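Local coordinates for protein LbaCas13a H328A (C2c2) (Lachnospiraceae bacterium NK4A179, PDB 5WLH) that binds a precursor CRISPR RNA and belongs to the Cas13a nucleases, which use the guide to recognise and cleave target RNA, at residues G35-D40 with E52-Y57; E90-I95 with D179-K184; Q516-D521 with D590-L595. All blocks are in the same frame, centred on the assembly; numbering follows the deposited sequence.

Interaction 1: residues G35-D40 with E52-Y57; sequences GILYND and EDRDRY
Leu37 reaches from the second strand of the 22-28/33-39 hairpin into the angle between Tyr57 and Arg54 of helix 51-64, and the tight part of the contact is its CD1 methyl. That atom lies 3.4 Å from Tyr57 CD2 and 3.8 Å from Tyr57 CE2, approaching the ring obliquely. On the other flank the aliphatic stem of Arg54 closes in, with Arg54 CG 3.9 Å from Leu37 CG; the leucine crosses both partners at about a right angle. Tyr57 CG and Arg54 CG are both anti to their backbone N (chi1 171° and -167°), which sends both from positions one turn apart on the helix toward the strand.

The looser side is polar, and a water spans it, 2.7 Å from Arg54 NH1 and 2.7 Å from Gly35 O. Past its bend at chi3, Arg54 turns its guanidinium from the leucine and forms salt bridges with Asp51 through NH1 and with Asp55 through NH2, the latter tilted from the guanidinium plane, and a hydrogen bond with Ser240 through NE. Its stem thus seals an apolar contact, while its buried charge is probably balanced by the two carboxylates and its position fixed by these bonds.

Interaction 2: residues E90-I95 with D179-K184; sequences EIVKKI and DRIIAK
Ile181 and the pair Ile91-Val92 form the interface of a helix-helix packing, joining helix 175-185 to helix 83-96 in the helical N-terminal part of the enzyme. The closest CA atoms, those of Val92 and Ile181, are 7.5 Å apart, and the six-residue segments bury 125 Å² between them.

The interactions across the contact are apolar. Ile181 supplies both of its branches: the CG2 methyl meets Val92, and the CG1-CD1 arm, with CG1 beside the backbone N (chi1 -76°) and the chain extended beyond it, reaches Ile91. The Ile181 side chain as a whole crosses Ile91 at about a right angle and runs past Val92 in the opposite direction. Phe72 from a loop touches both Val92 and Ile181 and so helps enclose the contact.

Charged interactions belong to the flanks. Arg180 forms salt bridges with Asp176 of its own helix and with Asp356, Lys184 with Asp358 of helix 357-388, and Asp179 with Lys200 of helix 193-206; Arg180 also lies against Leu84 and Leu88.

Within each segment the backbone keeps its helical bonds, such as Ile95 N to Ile91 O at 3.1 Å. At the interface itself, Ile181 CD1 rests 3.6 Å from Ile91 CG2, while Ile181 CG2 stands 3.8 Å from Val92 CG2.

Interaction 3: residues Q516-D521 with D590-L595; sequences QTVELD and DFLTDL
Thr517 OG1 hydrogen-bonds to the carbonyl oxygen of Leu513, one turn back in helix 486-517, and more weakly to that of Ser514, while it also lies 3.9 Å from the CD1 methyl of Leu592. The torsion explains this double role: at chi1 55° the hydroxyl sits between the backbone N and the carbonyl carbon, where it can turn back on its own helix. The same rotation places CG2 beside the backbone N, and Thr517 CG2 too is 3.9 Å from Leu592 CD1.

Leu592 answers with both methyls. Its CG is anti to the backbone N (chi1 175°), an orientation that carries both methyls out from helix 588-602 to Thr517. CD1 meets the hydroxyl and the methyl of the threonine; CD2 meets its centre, 4.0 Å from Thr517 CB. Next in the chain, Val518 adds a looser apolar touch, with Val518 CG1 4.3 Å from Leu592 CD2. The nearest CA atoms, of Thr517 and Leu592, are 8.2 Å apart, and the segments bury 95 Å² between them.

Other parts of the fold enclose the leucine: it also packs on Leu513, Ile549 and Leu553. Phe591 and Leu595 touch Ile563 of helix 559-564 and residues of helix 621-632, and helix 588-602 thereby packs on both of those helices as well. This helix runs directly into an Arg-Asn-x-x-x-His sequence, the signature of a HEPN ribonuclease domain, so the contact probably lies in the scaffold of one of the two HEPN domains of Cas13a.

The chemistry implies that a polar residue can serve in an apolar contact here: Thr517 directs its hydroxyl chiefly to the carbonyl of Leu513, and meets Leu592 by van der Waals contact.

Overall arrangement
The three contacts are separate and follow one another in series along the chain. Interactions 1 and 2 both lie in the N-terminal part, with centres about 37 Å apart and nearest atoms about 26 Å apart; one helix of each, 51-64 and 83-96, follow each other in the chain. Interaction 3 lies across the chain's centre from both, its centre about 59 Å from that of interaction 1 and about 71 Å from that of interaction 2. Measured by nearest atoms, distance from the bound RNA grows from about 6 Å for interaction 1 to about 13 Å and about 17 Å for interactions 2 and 3. This arrangement is consistent with the bilobed Cas13a plan of guide-recognition and nuclease lobes.

Interaction 1: residues G35-D40 with E52-Y57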
# COMPACT_ATOMS: atom_id res chain seq x y z
N GLY A 35 3.90 -26.59 -5.59
CA GLY A 35 4.26 -25.35 -6.26
C GLY A 35 4.39 -25.62 -7.75
O GLY A 35 5.09 -26.55 -8.16
N ILE A 36 3.71 -24.82 -8.56
CA ILE A 36 3.74 -24.98 -10.01
C ILE A 36 4.34 -23.75 -10.65
O ILE A 36 4.29 -22.64 -10.12
CB ILE A 36 2.35 -25.26 -10.61
CG1 ILE A 36 1.41 -24.07 -10.35
CG2 ILE A 36 1.82 -26.54 -10.08
CD1 ILE A 36 0.22 -23.99 -11.33
N LEU A 37 4.93 -23.97 -11.82
CA LEU A 37 5.30 -22.91 -12.75
C LEU A 37 4.29 -22.89 -13.87
O LEU A 37 3.90 -23.95 -14.38
CB LEU A 37 6.69 -23.13 -13.34
CG LEU A 37 7.94 -22.85 -12.52
CD1 LEU A 37 9.15 -22.93 -13.46
CD2 LEU A 37 7.83 -21.47 -11.91
N TYR A 38 3.87 -21.70 -14.27
CA TYR A 38 2.96 -21.60 -15.40
C TYR A 38 3.25 -20.37 -16.23
O TYR A 38 3.65 -19.32 -15.72
CB TYR A 38 1.49 -21.61 -14.97
CG TYR A 38 1.02 -20.43 -14.12
CD1 TYR A 38 1.29 -20.37 -12.77
CD2 TYR A 38 0.22 -19.44 -14.68
CE1 TYR A 38 0.80 -19.31 -11.99
CE2 TYR A 38 -0.28 -18.39 -13.92
CZ TYR A 38 0.02 -18.33 -12.57
OH TYR A 38 -0.47 -17.29 -11.81
N ASN A 39 3.06 -20.53 -17.53
CA ASN A 39 3.24 -19.45 -18.48
C ASN A 39 1.99 -18.59 -18.54
O ASN A 39 0.86 -19.11 -18.51
CB ASN A 39 3.57 -20.02 -19.85
CG ASN A 39 4.64 -21.10 -19.78
OD1 ASN A 39 5.81 -20.80 -19.52
ND2 ASN A 39 4.24 -22.37 -19.96
N ASP A 40 2.18 -17.28 -18.60
CA ASP A 40 1.06 -16.36 -18.50
C ASP A 40 1.28 -15.18 -19.44
O ASP A 40 2.36 -14.58 -19.41
CB ASP A 40 0.91 -15.87 -17.07
CG ASP A 40 -0.35 -15.07 -16.86
OD1 ASP A 40 -1.44 -15.57 -17.20
OD2 ASP A 40 -0.26 -13.92 -16.36
N GLU A 52 8.66 -32.55 -15.78
CA GLU A 52 9.80 -32.52 -16.68
C GLU A 52 9.99 -31.14 -17.29
O GLU A 52 11.12 -30.64 -17.37
CB GLU A 52 9.63 -33.58 -17.78
CG GLU A 52 10.16 -33.19 -19.15
CD GLU A 52 11.66 -33.45 -19.31
OE1 GLU A 52 12.14 -33.44 -20.46
OE2 GLU A 52 12.34 -33.67 -18.28
N ASP A 53 8.89 -30.49 -17.70
CA ASP A 53 9.00 -29.18 -18.32
C ASP A 53 9.40 -28.11 -17.30
O ASP A 53 10.14 -27.17 -17.64
CB ASP A 53 7.69 -28.81 -19.01
CG ASP A 53 7.49 -29.59 -20.29
OD1 ASP A 53 8.43 -30.33 -20.66
OD2 ASP A 53 6.41 -29.48 -20.92
N ARG A 54 8.92 -28.22 -16.06
CA ARG A 54 9.41 -27.34 -15.00
C ARG A 54 10.91 -27.50 -14.82
O ARG A 54 11.66 -26.51 -14.79
CB ARG A 54 8.69 -27.65 -13.68
CG ARG A 54 8.91 -26.60 -12.57
CD ARG A 54 8.62 -27.14 -11.16
NE ARG A 54 9.38 -28.36 -10.93
CZ ARG A 54 8.86 -29.56 -10.78
NH1 ARG A 54 7.54 -29.73 -10.79
NH2 ARG A 54 9.66 -30.60 -10.62
N ASP A 55 11.37 -28.75 -14.71
CA ASP A 55 12.80 -29.04 -14.59
C ASP A 55 13.57 -28.44 -15.76
O ASP A 55 14.55 -27.73 -15.56
CB ASP A 55 13.02 -30.55 -14.52
CG ASP A 55 12.63 -31.13 -13.19
OD1 ASP A 55 12.33 -30.35 -12.26
OD2 ASP A 55 12.62 -32.38 -13.07
N ARG A 56 13.12 -28.72 -16.99
CA ARG A 56 13.83 -28.26 -18.17
C ARG A 56 13.78 -26.74 -18.29
O ARG A 56 14.73 -26.12 -18.78
CB ARG A 56 13.24 -28.90 -19.43
CG ARG A 56 13.80 -28.33 -20.74
CD ARG A 56 12.70 -27.80 -21.67
NE ARG A 56 12.31 -26.41 -21.37
CZ ARG A 56 12.79 -25.35 -22.00
NH1 ARG A 56 13.68 -25.49 -22.97
NH2 ARG A 56 12.37 -24.13 -21.66
N TYR A 57 12.67 -26.14 -17.87
CA TYR A 57 12.57 -24.69 -17.91
C TYR A 57 13.62 -24.05 -17.00
O TYR A 57 14.29 -23.08 -17.39
CB TYR A 57 11.16 -24.25 -17.50
CG TYR A 57 11.05 -22.77 -17.31
CD1 TYR A 57 10.80 -21.93 -18.38
CD2 TYR A 57 11.24 -22.21 -16.05
CE1 TYR A 57 10.72 -20.56 -18.20
CE2 TYR A 57 11.16 -20.86 -15.87
CZ TYR A 57 10.90 -20.04 -16.94
OH TYR A 57 10.83 -18.68 -16.73
O HOH W 1 5.28 -28.38 -10.12

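Interaction 2: residues E90-I95 with D179-K184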
# COMPACT_ATOMS: atom_id res chain seq x y z
N GLU A 90 38.63 0.26 -15.97
CA GLU A 90 39.41 -0.19 -17.11
C GLU A 90 40.09 -1.53 -16.83
O GLU A 90 40.17 -2.39 -17.72
CB GLU A 90 40.45 0.87 -17.49
CG GLU A 90 40.94 0.79 -18.92
CD GLU A 90 39.94 1.36 -19.92
OE1 GLU A 90 40.10 1.10 -21.13
OE2 GLU A 90 39.00 2.06 -19.49
N ILE A 91 40.58 -1.72 -15.61
CA ILE A 91 41.19 -2.99 -15.23
C ILE A 91 40.17 -4.12 -15.35
O ILE A 91 40.46 -5.18 -15.91
CB ILE A 91 41.78 -2.90 -13.81
CG1 ILE A 91 42.97 -1.96 -13.79
CG2 ILE A 91 42.20 -4.28 -13.32
CD1 ILE A 91 44.06 -2.34 -14.77
N VAL A 92 38.96 -3.89 -14.83
CA VAL A 92 37.91 -4.90 -14.90
C VAL A 92 37.61 -5.26 -16.35
O VAL A 92 37.51 -6.44 -16.71
CB VAL A 92 36.65 -4.41 -14.17
CG1 VAL A 92 35.43 -5.18 -14.63
CG2 VAL A 92 36.83 -4.54 -12.67
N LYS A 93 37.48 -4.25 -17.21
CA LYS A 93 37.09 -4.50 -18.60
C LYS A 93 38.15 -5.31 -19.33
O LYS A 93 37.81 -6.21 -20.11
CB LYS A 93 36.82 -3.18 -19.32
CG LYS A 93 35.49 -2.54 -18.92
CD LYS A 93 34.31 -3.44 -19.27
CE LYS A 93 33.79 -4.21 -18.06
NZ LYS A 93 33.09 -5.48 -18.44
N LYS A 94 39.43 -5.03 -19.08
CA LYS A 94 40.49 -5.80 -19.72
C LYS A 94 40.48 -7.25 -19.25
O LYS A 94 40.72 -8.17 -20.04
CB LYS A 94 41.84 -5.15 -19.46
CG LYS A 94 42.02 -3.80 -20.15
CD LYS A 94 43.19 -3.02 -19.57
CE LYS A 94 43.66 -1.94 -20.53
NZ LYS A 94 44.46 -2.49 -21.67
N ILE A 95 40.21 -7.47 -17.96
CA ILE A 95 40.11 -8.84 -17.45
C ILE A 95 38.96 -9.58 -18.11
O ILE A 95 39.05 -10.79 -18.37
CB ILE A 95 39.97 -8.82 -15.91
CG1 ILE A 95 41.24 -8.27 -15.27
CG2 ILE A 95 39.63 -10.21 -15.37
CD1 ILE A 95 41.18 -8.24 -13.75
N ASP A 179 41.53 -4.51 -3.67
CA ASP A 179 40.48 -4.44 -2.66
C ASP A 179 39.27 -3.66 -3.17
O ASP A 179 38.13 -4.04 -2.92
CB ASP A 179 41.02 -3.82 -1.38
CG ASP A 179 41.81 -4.80 -0.55
OD1 ASP A 179 41.87 -5.98 -0.94
OD2 ASP A 179 42.35 -4.40 0.50
N ARG A 180 39.51 -2.56 -3.88
CA ARG A 180 38.41 -1.75 -4.39
C ARG A 180 37.64 -2.49 -5.48
O ARG A 180 36.41 -2.45 -5.52
CB ARG A 180 38.94 -0.42 -4.92
CG ARG A 180 39.10 0.62 -3.83
CD ARG A 180 40.09 1.72 -4.21
NE ARG A 180 40.43 2.50 -3.03
CZ ARG A 180 39.75 3.57 -2.63
NH1 ARG A 180 38.71 3.99 -3.33
NH2 ARG A 180 40.12 4.22 -1.53
N ILE A 181 38.36 -3.18 -6.37
CA ILE A 181 37.73 -3.89 -7.48
C ILE A 181 36.86 -5.03 -6.97
O ILE A 181 35.76 -5.28 -7.49
CB ILE A 181 38.80 -4.40 -8.45
CG1 ILE A 181 39.33 -3.26 -9.31
CG2 ILE A 181 38.24 -5.50 -9.32
CD1 ILE A 181 40.25 -3.72 -10.40
N ILE A 182 37.34 -5.75 -5.96
CA ILE A 182 36.58 -6.87 -5.42
C ILE A 182 35.29 -6.38 -4.79
O ILE A 182 34.20 -6.90 -5.07
CB ILE A 182 37.45 -7.65 -4.41
CG1 ILE A 182 38.54 -8.42 -5.15
CG2 ILE A 182 36.58 -8.57 -3.57
CD1 ILE A 182 39.50 -9.16 -4.22
N ALA A 183 35.38 -5.37 -3.93
CA ALA A 183 34.19 -4.90 -3.23
C ALA A 183 33.20 -4.25 -4.18
O ALA A 183 31.98 -4.31 -3.94
CB ALA A 183 34.59 -3.92 -2.13
N LYS A 184 33.68 -3.63 -5.26
CA LYS A 184 32.80 -2.88 -6.14
C LYS A 184 32.26 -3.72 -7.30
O LYS A 184 31.10 -3.53 -7.70
CB LYS A 184 33.53 -1.66 -6.71
CG LYS A 184 32.64 -0.74 -7.52
CD LYS A 184 33.40 0.48 -8.02
CE LYS A 184 34.12 1.18 -6.88
NZ LYS A 184 34.26 2.64 -7.11

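Interaction 3: residues Q516-D521 with D590-L595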
# COMPACT_ATOMS: atom_id res chain seq x y z
N GLN A 516 -20.27 19.97 9.57
CA GLN A 516 -21.09 21.17 9.63
C GLN A 516 -22.42 20.96 10.33
O GLN A 516 -23.17 21.93 10.48
CB GLN A 516 -21.35 21.70 8.23
CG GLN A 516 -20.15 22.29 7.54
CD GLN A 516 -20.58 23.04 6.31
OE1 GLN A 516 -21.04 24.18 6.39
NE2 GLN A 516 -20.48 22.39 5.15
N THR A 517 -22.76 19.74 10.74
CA THR A 517 -24.03 19.51 11.40
C THR A 517 -23.91 19.44 12.92
O THR A 517 -24.86 19.81 13.62
CB THR A 517 -24.68 18.21 10.91
OG1 THR A 517 -23.77 17.12 11.09
CG2 THR A 517 -25.08 18.32 9.44
N VAL A 518 -22.78 18.96 13.45
CA VAL A 518 -22.65 18.76 14.88
C VAL A 518 -21.31 19.30 15.37
O VAL A 518 -20.35 19.44 14.61
CB VAL A 518 -22.79 17.27 15.29
CG1 VAL A 518 -24.17 16.74 14.93
CG2 VAL A 518 -21.68 16.42 14.65
N GLU A 519 -21.26 19.60 16.66
CA GLU A 519 -20.01 19.87 17.35
C GLU A 519 -19.86 18.79 18.40
O GLU A 519 -20.60 18.76 19.39
CB GLU A 519 -20.00 21.27 17.96
CG GLU A 519 -18.61 21.75 18.36
CD GLU A 519 -18.63 23.06 19.13
OE1 GLU A 519 -19.47 23.93 18.81
OE2 GLU A 519 -17.79 23.22 20.05
N LEU A 520 -18.95 17.86 18.16
CA LEU A 520 -18.72 16.77 19.09
C LEU A 520 -17.82 17.25 20.22
O LEU A 520 -17.19 18.30 20.14
CB LEU A 520 -18.10 15.57 18.37
CG LEU A 520 -18.89 15.16 17.12
CD1 LEU A 520 -18.22 14.04 16.31
CD2 LEU A 520 -20.31 14.75 17.53
N ASP A 521 -17.76 16.46 21.28
CA ASP A 521 -16.79 16.70 22.34
C ASP A 521 -15.94 15.45 22.52
O ASP A 521 -16.16 14.43 21.86
CB ASP A 521 -17.46 17.10 23.66
CG ASP A 521 -18.57 16.15 24.07
OD1 ASP A 521 -18.45 14.93 23.84
OD2 ASP A 521 -19.57 16.64 24.64
N ASP A 590 -34.21 13.75 12.12
CA ASP A 590 -34.32 12.37 11.67
C ASP A 590 -33.71 12.20 10.29
O ASP A 590 -33.21 11.11 9.96
CB ASP A 590 -35.78 11.93 11.66
CG ASP A 590 -36.46 12.17 13.00
OD1 ASP A 590 -36.26 11.36 13.93
OD2 ASP A 590 -37.17 13.20 13.13
N PHE A 591 -33.75 13.25 9.48
CA PHE A 591 -33.04 13.25 8.21
C PHE A 591 -31.54 13.04 8.43
O PHE A 591 -30.93 12.15 7.83
CB PHE A 591 -33.31 14.56 7.48
CG PHE A 591 -32.76 14.62 6.08
CD1 PHE A 591 -32.48 13.46 5.37
CD2 PHE A 591 -32.55 15.85 5.46
CE1 PHE A 591 -31.98 13.52 4.08
CE2 PHE A 591 -32.05 15.92 4.16
CZ PHE A 591 -31.76 14.75 3.48
N LEU A 592 -30.94 13.86 9.30
CA LEU A 592 -29.53 13.69 9.67
C LEU A 592 -29.26 12.30 10.23
O LEU A 592 -28.25 11.66 9.89
CB LEU A 592 -29.13 14.75 10.69
CG LEU A 592 -27.71 14.63 11.24
CD1 LEU A 592 -26.75 14.80 10.06
CD2 LEU A 592 -27.46 15.68 12.31
N THR A 593 -30.17 11.81 11.08
CA THR A 593 -29.99 10.51 11.71
C THR A 593 -30.05 9.39 10.69
O THR A 593 -29.31 8.40 10.80
CB THR A 593 -31.05 10.33 12.80
OG1 THR A 593 -30.68 11.09 13.95
CG2 THR A 593 -31.17 8.86 13.20
N ASP A 594 -30.90 9.52 9.69
CA ASP A 594 -30.99 8.47 8.68
C ASP A 594 -29.71 8.42 7.84
O ASP A 594 -29.19 7.33 7.57
CB ASP A 594 -32.21 8.69 7.81
CG ASP A 594 -33.43 7.99 8.36
OD1 ASP A 594 -33.34 7.34 9.43
OD2 ASP A 594 -34.49 8.08 7.72
N LEU A 595 -29.19 9.57 7.43
CA LEU A 595 -27.93 9.58 6.69
C LEU A 595 -26.79 9.01 7.53
O LEU A 595 -25.96 8.24 7.03
CB LEU A 595 -27.61 11.00 6.24
CG LEU A 595 -28.57 11.58 5.20
CD1 LEU A 595 -28.18 13.03 4.99
CD2 LEU A 595 -28.53 10.81 3.89